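Local coordinates for DNA mismatch repair protein MutL (PDB 6LZI) that probably binds and hydrolyses ATP through its Bergerat-fold ATPase domain in the course of DNA mismatch repair, and is seen here with ADP, at residues A[96-102]-A[115-121]; A[20-25]-A[166-170]. All coordinates share one frame; numbering follows the deposited sequence.

How the contacts relate
Contact 1 (96-102 with 115-121) joins neighbouring strands of a beta hairpin near one margin of the eight-stranded sheet, about 21 Å from the chain centre; contact 2 (20-25 with 166-170) packs two helices almost exactly at that centre. The two share no helix or strand, their centres lie about 20 Å apart, and contact 1 is nested in the chain between the segments of contact 2. Main-chain hydrogen bonds carry contact 1, with charged side chains on one face and apolar ones on the other. Contact 2 instead relies on branched aliphatic groups and a tyrosine ring, its charged groups along one border, with E25 close to the nucleotide and magnesium.

Contact 1 of 2, residues A[96-102]-A[115-121]; sequences SSVSKFK and EIEVEAG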
ATOM      1  N   SER A  96     -14.112   7.164   8.495  1.00 23.94           N
ATOM      2  CA  SER A  96     -15.503   7.528   8.167  1.00 25.98           C
ATOM      3  C   SER A  96     -15.946   8.791   8.877  1.00 27.10           C
ATOM      4  O   SER A  96     -16.887   9.467   8.432  1.00 23.36           O
ATOM      5  CB  SER A  96     -16.408   6.380   8.556  1.00 26.04           C
ATOM      6  OG  SER A  96     -16.463   6.246   9.996  1.00 28.24           O
ATOM      7  N   SER A  97     -15.255   9.155   9.946  1.00 22.81           N
ATOM      8  CA  SER A  97     -15.720  10.327  10.665  1.00 31.21           C
ATOM      9  C   SER A  97     -15.221  11.639  10.061  1.00 34.01           C
ATOM     10  O   SER A  97     -15.525  12.735  10.588  1.00 31.33           O
ATOM     11  CB  SER A  97     -15.313  10.166  12.125  1.00 34.40           C
ATOM     12  OG  SER A  97     -13.932  10.205  12.295  1.00 43.36           O
ATOM     13  N   VAL A  98     -14.516  11.571   8.944  1.00 31.74           N
ATOM     14  CA  VAL A  98     -13.766  12.691   8.396  1.00 25.65           C
ATOM     15  C   VAL A  98     -13.986  12.651   6.883  1.00 28.79           C
ATOM     16  O   VAL A  98     -13.231  13.209   6.106  1.00 29.74           O
ATOM     17  CB  VAL A  98     -12.325  12.539   8.942  1.00 33.02           C
ATOM     18  CG1 VAL A  98     -11.302  11.782   8.100  1.00 27.54           C
ATOM     19  CG2 VAL A  98     -11.910  13.579   9.905  1.00 28.89           C
ATOM     20  N   SER A  99     -15.028  11.932   6.455  1.00 28.87           N
ATOM     21  CA  SER A  99     -15.318  11.763   5.056  1.00 27.57           C
ATOM     22  C   SER A  99     -16.776  11.390   4.883  1.00 30.73           C
ATOM     23  O   SER A  99     -17.503  11.107   5.847  1.00 28.49           O
ATOM     24  CB  SER A  99     -14.474  10.656   4.370  1.00 27.41           C
ATOM     25  OG  SER A  99     -14.742   9.377   4.912  1.00 28.36           O
ATOM     26  N   LYS A 100     -17.147  11.379   3.632  1.00 30.67           N
ATOM     27  CA  LYS A 100     -18.371  10.768   3.097  1.00 32.20           C
ATOM     28  C   LYS A 100     -17.991   9.369   2.618  1.00 25.81           C
ATOM     29  O   LYS A 100     -17.350   9.198   1.574  1.00 25.19           O
ATOM     30  CB  LYS A 100     -18.959  11.612   1.968  1.00 26.56           C
ATOM     31  CG  LYS A 100     -19.569  13.031   2.337  1.00 36.89           C
ATOM     32  CD  LYS A 100     -19.606  13.951   1.104  1.00 39.46           C
ATOM     33  CE  LYS A 100     -20.489  15.206   1.255  1.00 47.04           C
ATOM     34  NZ  LYS A 100     -20.547  15.673   2.657  1.00 47.43           N
ATOM     35  N   PHE A 101     -18.394   8.385   3.389  1.00 25.31           N
ATOM     36  CA  PHE A 101     -17.747   7.083   3.442  1.00 22.94           C
ATOM     37  C   PHE A 101     -18.734   6.025   2.996  1.00 24.00           C
ATOM     38  O   PHE A 101     -19.833   5.927   3.553  1.00 28.23           O
ATOM     39  CB  PHE A 101     -17.282   6.831   4.899  1.00 23.68           C
ATOM     40  CG  PHE A 101     -16.679   5.474   5.133  1.00 20.24           C
ATOM     41  CD1 PHE A 101     -17.487   4.416   5.535  1.00 18.66           C
ATOM     42  CD2 PHE A 101     -15.278   5.292   5.129  1.00 23.02           C
ATOM     43  CE1 PHE A 101     -16.908   3.156   5.773  1.00 23.75           C
ATOM     44  CE2 PHE A 101     -14.726   4.033   5.360  1.00 24.83           C
ATOM     45  CZ  PHE A 101     -15.513   2.997   5.696  1.00 26.62           C
ATOM     46  N   LYS A 102     -18.359   5.196   2.019  1.00 24.73           N
ATOM     47  CA  LYS A 102     -19.150   3.999   1.792  1.00 22.04           C
ATOM     48  C   LYS A 102     -18.279   2.759   1.946  1.00 22.35           C
ATOM     49  O   LYS A 102     -17.147   2.736   1.502  1.00 25.34           O
ATOM     50  CB  LYS A 102     -19.787   3.985   0.384  1.00 24.49           C
ATOM     51  CG  LYS A 102     -20.950   4.926   0.203  1.00 29.77           C
ATOM     52  CD  LYS A 102     -21.642   4.703  -1.117  1.00 36.51           C
ATOM     53  CE  LYS A 102     -22.631   5.851  -1.400  1.00 39.79           C
ATOM     54  NZ  LYS A 102     -22.802   5.966  -2.883  1.00 37.86           N
ATOM     55  N   GLU A 115     -23.864  -2.899   1.970  1.00 23.19           N
ATOM     56  CA  GLU A 115     -23.180  -1.613   1.856  1.00 26.76           C
ATOM     57  C   GLU A 115     -23.617  -0.705   3.002  1.00 25.85           C
ATOM     58  O   GLU A 115     -24.795  -0.632   3.310  1.00 25.80           O
ATOM     59  CB  GLU A 115     -23.518  -0.979   0.511  1.00 30.19           C
ATOM     60  CG  GLU A 115     -22.994   0.446   0.468  1.00 34.55           C
ATOM     61  CD  GLU A 115     -23.242   1.102  -0.825  1.00 35.76           C
ATOM     62  OE1 GLU A 115     -22.779   0.580  -1.829  1.00 32.61           O
ATOM     63  OE2 GLU A 115     -23.925   2.137  -0.839  1.00 41.61           O
ATOM     64  N   ILE A 116     -22.666  -0.060   3.661  1.00 21.67           N
ATOM     65  CA  ILE A 116     -22.994   0.890   4.723  1.00 25.38           C
ATOM     66  C   ILE A 116     -22.484   2.250   4.295  1.00 23.29           C
ATOM     67  O   ILE A 116     -21.441   2.375   3.639  1.00 25.09           O
ATOM     68  CB  ILE A 116     -22.380   0.465   6.074  1.00 24.07           C
ATOM     69  CG1 ILE A 116     -22.788   1.430   7.181  1.00 30.05           C
ATOM     70  CG2 ILE A 116     -20.856   0.388   6.013  1.00 28.18           C
ATOM     71  CD1 ILE A 116     -22.883   0.789   8.561  1.00 33.61           C
ATOM     72  N   GLU A 117     -23.254   3.274   4.587  1.00 27.93           N
ATOM     73  CA  GLU A 117     -22.900   4.615   4.178  1.00 25.10           C
ATOM     74  C   GLU A 117     -22.849   5.514   5.415  1.00 28.16           C
ATOM     75  O   GLU A 117     -23.688   5.410   6.317  1.00 28.67           O
ATOM     76  CB  GLU A 117     -23.883   5.182   3.130  1.00 30.55           C
ATOM     77  CG  GLU A 117     -23.500   6.592   2.716  1.00 35.70           C
ATOM     78  CD  GLU A 117     -24.367   7.148   1.581  1.00 42.34           C
ATOM     79  OE1 GLU A 117     -25.455   6.605   1.372  1.00 38.72           O
ATOM     80  OE2 GLU A 117     -23.956   8.113   0.905  1.00 46.31           O
ATOM     81  N   VAL A 118     -21.800   6.321   5.499  1.00 28.42           N
ATOM     82  CA  VAL A 118     -21.556   7.105   6.710  1.00 27.90           C
ATOM     83  C   VAL A 118     -21.122   8.482   6.253  1.00 29.72           C
ATOM     84  O   VAL A 118     -20.383   8.613   5.275  1.00 31.76           O
ATOM     85  CB  VAL A 118     -20.483   6.462   7.619  1.00 32.74           C
ATOM     86  CG1 VAL A 118     -20.056   7.400   8.728  1.00 33.81           C
ATOM     87  CG2 VAL A 118     -20.985   5.129   8.187  1.00 37.53           C
ATOM     88  N   GLU A 119     -21.534   9.511   6.980  1.00 30.89           N
ATOM     89  CA  GLU A 119     -21.012  10.837   6.743  1.00 30.60           C
ATOM     90  C   GLU A 119     -20.497  11.383   8.062  1.00 30.84           C
ATOM     91  O   GLU A 119     -21.274  11.544   9.012  1.00 31.54           O
ATOM     92  CB  GLU A 119     -22.090  11.751   6.187  1.00 36.22           C
ATOM     93  CG  GLU A 119     -21.564  13.067   5.718  1.00 47.65           C
ATOM     94  CD  GLU A 119     -22.674  14.079   5.572  1.00 54.40           C
ATOM     95  OE1 GLU A 119     -22.844  14.913   6.494  1.00 55.24           O
ATOM     96  OE2 GLU A 119     -23.381  14.012   4.540  1.00 54.96           O
ATOM     97  N   ALA A 120     -19.202  11.697   8.104  1.00 29.89           N
ATOM     98  CA  ALA A 120     -18.609  12.286   9.293  1.00 34.27           C
ATOM     99  C   ALA A 120     -19.045  11.564  10.567  1.00 33.80           C
ATOM    100  O   ALA A 120     -19.406  12.179  11.581  1.00 35.82           O
ATOM    101  CB  ALA A 120     -18.939  13.767   9.338  1.00 36.27           C
ATOM    102  N   GLY A 121     -19.034  10.239  10.510  1.00 34.06           N
ATOM    103  CA  GLY A 121     -19.304   9.395  11.642  1.00 36.16           C
ATOM    104  C   GLY A 121     -20.765   9.033  11.815  1.00 36.09           C
ATOM    105  O   GLY A 121     -21.071   8.075  12.530  1.00 40.81           O
TER
HETATM  106  O   HOH W   1     -16.797  13.564  12.760  1.00 38.71           O
HETATM  107  O   HOH W   2     -24.043   3.617  -3.449  1.00 55.04           O
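F101 and V118 form the antiparallel hydrogen-bonded pair at the middle of this contact. F101 N gives V118 O a nearly straight bond of 2.8 Å, and V118 N returns one to F101 O, also 2.8 Å. Their side chains lie side by side, V118 CB 4.2 Å from F101 CD1, while S96 CB sits over one ring face near its rim; a flat ring and a beta-branched valine suit this buried side. The other face carries charge. K102, extended beyond CG, runs alongside E117, but its aliphatic part does the touching, CE 3.5 Å from E117 OE2, and the charged atoms stay apart; E117 has its salt bridge with R127. K100 NZ makes a long salt bridge of 3.8 Å to E119 OE2. Beyond the strand, A120 N gives S99 O an almost straight bond of 2.9 Å (176° at the hydrogen), and G121 N reaches S96 O only weakly. Glycine suits position 121, since a CB there would jam against the carbonyl O of A120. S96 OG turns back onto the carbonyls of L92 and Y93 in its own helix, 91-96. Strands 100-106 and 113-119 thus pair as a hairpin, flanked in the sheet by strands 134-140 and 122-129, with helix 91-96 covering F101.

Contact 2 of 2, residues A[20-25]-A[166-170]; sequences VKELVE and LIKEY
With chi1 at 166°, V24 carries CG1 anti to its backbone N and lays that methyl over the Y170 ring, whose own chi1 of -80° swings CG beside the backbone N and the ring toward helix 16-29. The result is a CH-pi contact: V24 CG1 stands 3.7 Å from the centroid of the Y170 ring, 10° off its normal. One turn earlier, V20 CG1 meets L166 CD2 at 3.6 Å and I167 CD1 at 3.7 Å. L166 CD2 also lies at the edge of the Y170 ring, in its plane. The axes of the two segments come no nearer than 10.9 Å, so the longer side chains of 166-170 reach across to the compact valines of 20-25. At the border, K21 CG approaches Y170 OH to 3.3 Å, and K21 NZ forms salt bridges to E22 OE1 (2.9 Å) and, more weakly, to E25 OE2. A water links E25 OE2 to Y170 OH. V24 also touches V35, V37 and V49, and I167 touches V37, so both helices rest on the sheet. Oily groups therefore hold the helices together, while the tyrosine hydroxyl ends in a polar network around E25, whose side chain lies about 4 Å from the magnesium ion; lysine and water probably help to orient that carboxylate.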
ATOM      1  N   VAL A  20      -5.315   5.523   2.144  1.00 20.66           N
ATOM      2  CA  VAL A  20      -4.962   4.418   1.258  1.00 18.63           C
ATOM      3  C   VAL A  20      -4.213   3.366   2.042  1.00 18.45           C
ATOM      4  O   VAL A  20      -4.474   2.183   1.922  1.00 20.67           O
ATOM      5  CB  VAL A  20      -4.077   4.934   0.126  1.00 22.58           C
ATOM      6  CG1 VAL A  20      -3.603   3.810  -0.802  1.00 22.61           C
ATOM      7  CG2 VAL A  20      -4.858   5.950  -0.691  1.00 23.97           C
ATOM      8  N   LYS A  21      -3.358   3.822   2.959  1.00 22.03           N
ATOM      9  CA  LYS A  21      -2.540   2.872   3.704  1.00 19.22           C
ATOM     10  C   LYS A  21      -3.441   1.947   4.518  1.00 19.41           C
ATOM     11  O   LYS A  21      -3.290   0.690   4.519  1.00 19.66           O
ATOM     12  CB  LYS A  21      -1.588   3.647   4.633  1.00 24.12           C
ATOM     13  CG  LYS A  21      -0.728   2.740   5.508  1.00 25.84           C
ATOM     14  CD  LYS A  21      -1.373   2.528   6.876  1.00 35.86           C
ATOM     15  CE  LYS A  21      -0.395   1.971   7.861  1.00 44.55           C
ATOM     16  NZ  LYS A  21      -1.146   1.623   9.096  1.00 44.97           N
ATOM     17  N   GLU A  22      -4.352   2.561   5.273  1.00 19.58           N
ATOM     18  CA  GLU A  22      -5.222   1.779   6.145  1.00 19.08           C
ATOM     19  C   GLU A  22      -6.079   0.878   5.331  1.00 20.91           C
ATOM     20  O   GLU A  22      -6.250  -0.284   5.704  1.00 21.36           O
ATOM     21  CB  GLU A  22      -6.085   2.639   7.032  1.00 20.59           C
ATOM     22  CG  GLU A  22      -5.253   3.548   7.917  1.00 20.60           C
ATOM     23  CD  GLU A  22      -4.481   2.784   8.988  1.00 25.66           C
ATOM     24  OE1 GLU A  22      -3.453   3.297   9.511  1.00 29.87           O
ATOM     25  OE2 GLU A  22      -4.852   1.644   9.293  1.00 24.22           O
ATOM     26  N   LEU A  23      -6.589   1.368   4.175  1.00 17.88           N
ATOM     27  CA  LEU A  23      -7.451   0.455   3.412  1.00 16.67           C
ATOM     28  C   LEU A  23      -6.659  -0.715   2.819  1.00 19.86           C
ATOM     29  O   LEU A  23      -7.111  -1.857   2.872  1.00 20.51           O
ATOM     30  CB  LEU A  23      -8.218   1.215   2.305  1.00 15.01           C
ATOM     31  CG  LEU A  23      -9.114   2.249   3.006  1.00 16.86           C
ATOM     32  CD1 LEU A  23      -9.808   3.084   1.837  1.00 21.53           C
ATOM     33  CD2 LEU A  23     -10.120   1.781   3.999  1.00 18.06           C
ATOM     34  N   VAL A  24      -5.480  -0.453   2.230  1.00 20.28           N
ATOM     35  CA  VAL A  24      -4.765  -1.543   1.577  1.00 19.15           C
ATOM     36  C   VAL A  24      -4.264  -2.500   2.645  1.00 20.08           C
ATOM     37  O   VAL A  24      -4.253  -3.714   2.459  1.00 20.52           O
ATOM     38  CB  VAL A  24      -3.609  -0.939   0.758  1.00 16.77           C
ATOM     39  CG1 VAL A  24      -2.642  -1.989   0.330  1.00 17.40           C
ATOM     40  CG2 VAL A  24      -4.180  -0.106  -0.480  1.00 18.41           C
ATOM     41  N   GLU A  25      -3.893  -1.969   3.805  1.00 18.17           N
ATOM     42  CA  GLU A  25      -3.534  -2.880   4.898  1.00 16.75           C
ATOM     43  C   GLU A  25      -4.686  -3.829   5.213  1.00 20.58           C
ATOM     44  O   GLU A  25      -4.451  -5.039   5.393  1.00 25.86           O
ATOM     45  CB  GLU A  25      -3.098  -2.090   6.149  1.00 21.63           C
ATOM     46  CG  GLU A  25      -2.818  -2.972   7.371  1.00 27.82           C
ATOM     47  CD  GLU A  25      -2.271  -2.166   8.548  1.00 34.30           C
ATOM     48  OE1 GLU A  25      -2.868  -2.133   9.676  1.00 33.62           O
ATOM     49  OE2 GLU A  25      -1.189  -1.596   8.353  1.00 38.06           O
ATOM     50  N   LEU A 166       3.540   4.841  -1.829  1.00 22.61           N
ATOM     51  CA  LEU A 166       2.951   3.861  -0.912  1.00 22.73           C
ATOM     52  C   LEU A 166       2.577   2.568  -1.605  1.00 23.71           C
ATOM     53  O   LEU A 166       2.809   1.491  -1.065  1.00 20.77           O
ATOM     54  CB  LEU A 166       1.714   4.457  -0.227  1.00 22.13           C
ATOM     55  CG  LEU A 166       0.991   3.491   0.709  1.00 23.56           C
ATOM     56  CD1 LEU A 166       1.816   3.313   2.015  1.00 26.42           C
ATOM     57  CD2 LEU A 166      -0.476   3.918   0.997  1.00 24.36           C
ATOM     58  N   ILE A 167       1.920   2.644  -2.767  1.00 21.53           N
ATOM     59  CA  ILE A 167       1.505   1.384  -3.421  1.00 21.89           C
ATOM     60  C   ILE A 167       2.730   0.618  -3.913  1.00 20.27           C
ATOM     61  O   ILE A 167       2.787  -0.607  -3.815  1.00 24.69           O
ATOM     62  CB  ILE A 167       0.522   1.643  -4.575  1.00 22.53           C
ATOM     63  CG1 ILE A 167      -0.736   2.358  -4.052  1.00 21.32           C
ATOM     64  CG2 ILE A 167       0.232   0.268  -5.257  1.00 23.14           C
ATOM     65  CD1 ILE A 167      -1.497   1.610  -2.927  1.00 24.00           C
ATOM     66  N   LYS A 168       3.769   1.335  -4.371  1.00 20.24           N
ATOM     67  CA  LYS A 168       5.014   0.654  -4.717  1.00 24.56           C
ATOM     68  C   LYS A 168       5.575  -0.075  -3.519  1.00 22.04           C
ATOM     69  O   LYS A 168       6.057  -1.207  -3.642  1.00 19.44           O
ATOM     70  CB  LYS A 168       6.042   1.649  -5.276  1.00 25.79           C
ATOM     71  CG  LYS A 168       5.655   2.130  -6.663  1.00 26.44           C
ATOM     72  CD  LYS A 168       6.632   3.199  -7.169  1.00 29.15           C
ATOM     73  CE  LYS A 168       6.124   3.658  -8.578  1.00 33.22           C
ATOM     74  NZ  LYS A 168       7.166   4.424  -9.313  1.00 36.63           N
ATOM     75  N   GLU A 169       5.489   0.553  -2.349  1.00 21.69           N
ATOM     76  CA  GLU A 169       6.053  -0.045  -1.137  1.00 24.04           C
ATOM     77  C   GLU A 169       5.328  -1.317  -0.748  1.00 20.64           C
ATOM     78  O   GLU A 169       5.959  -2.320  -0.392  1.00 19.48           O
ATOM     79  CB  GLU A 169       5.990   0.999  -0.046  1.00 25.45           C
ATOM     80  CG  GLU A 169       6.311   0.605   1.359  1.00 29.98           C
ATOM     81  CD  GLU A 169       6.296   1.863   2.225  1.00 35.80           C
ATOM     82  OE1 GLU A 169       5.288   2.065   2.947  1.00 34.81           O
ATOM     83  OE2 GLU A 169       7.263   2.656   2.123  1.00 47.41           O
ATOM     84  N   TYR A 170       4.002  -1.302  -0.807  1.00 22.86           N
ATOM     85  CA  TYR A 170       3.242  -2.536  -0.607  1.00 20.67           C
ATOM     86  C   TYR A 170       3.507  -3.556  -1.728  1.00 21.49           C
ATOM     87  O   TYR A 170       3.549  -4.781  -1.503  1.00 21.51           O
ATOM     88  CB  TYR A 170       1.751  -2.207  -0.628  1.00 19.89           C
ATOM     89  CG  TYR A 170       1.223  -1.649   0.649  1.00 21.14           C
ATOM     90  CD1 TYR A 170       1.154  -2.418   1.742  1.00 23.30           C
ATOM     91  CD2 TYR A 170       0.705  -0.354   0.716  1.00 17.90           C
ATOM     92  CE1 TYR A 170       0.637  -1.956   2.906  1.00 27.12           C
ATOM     93  CE2 TYR A 170       0.162   0.142   1.909  1.00 23.12           C
ATOM     94  CZ  TYR A 170       0.160  -0.689   2.999  1.00 26.49           C
ATOM     95  OH  TYR A 170      -0.403  -0.312   4.205  1.00 32.08           O
TER
HETATM   96  O   HOH W   3       0.459  -2.220   6.401  1.00 43.14           O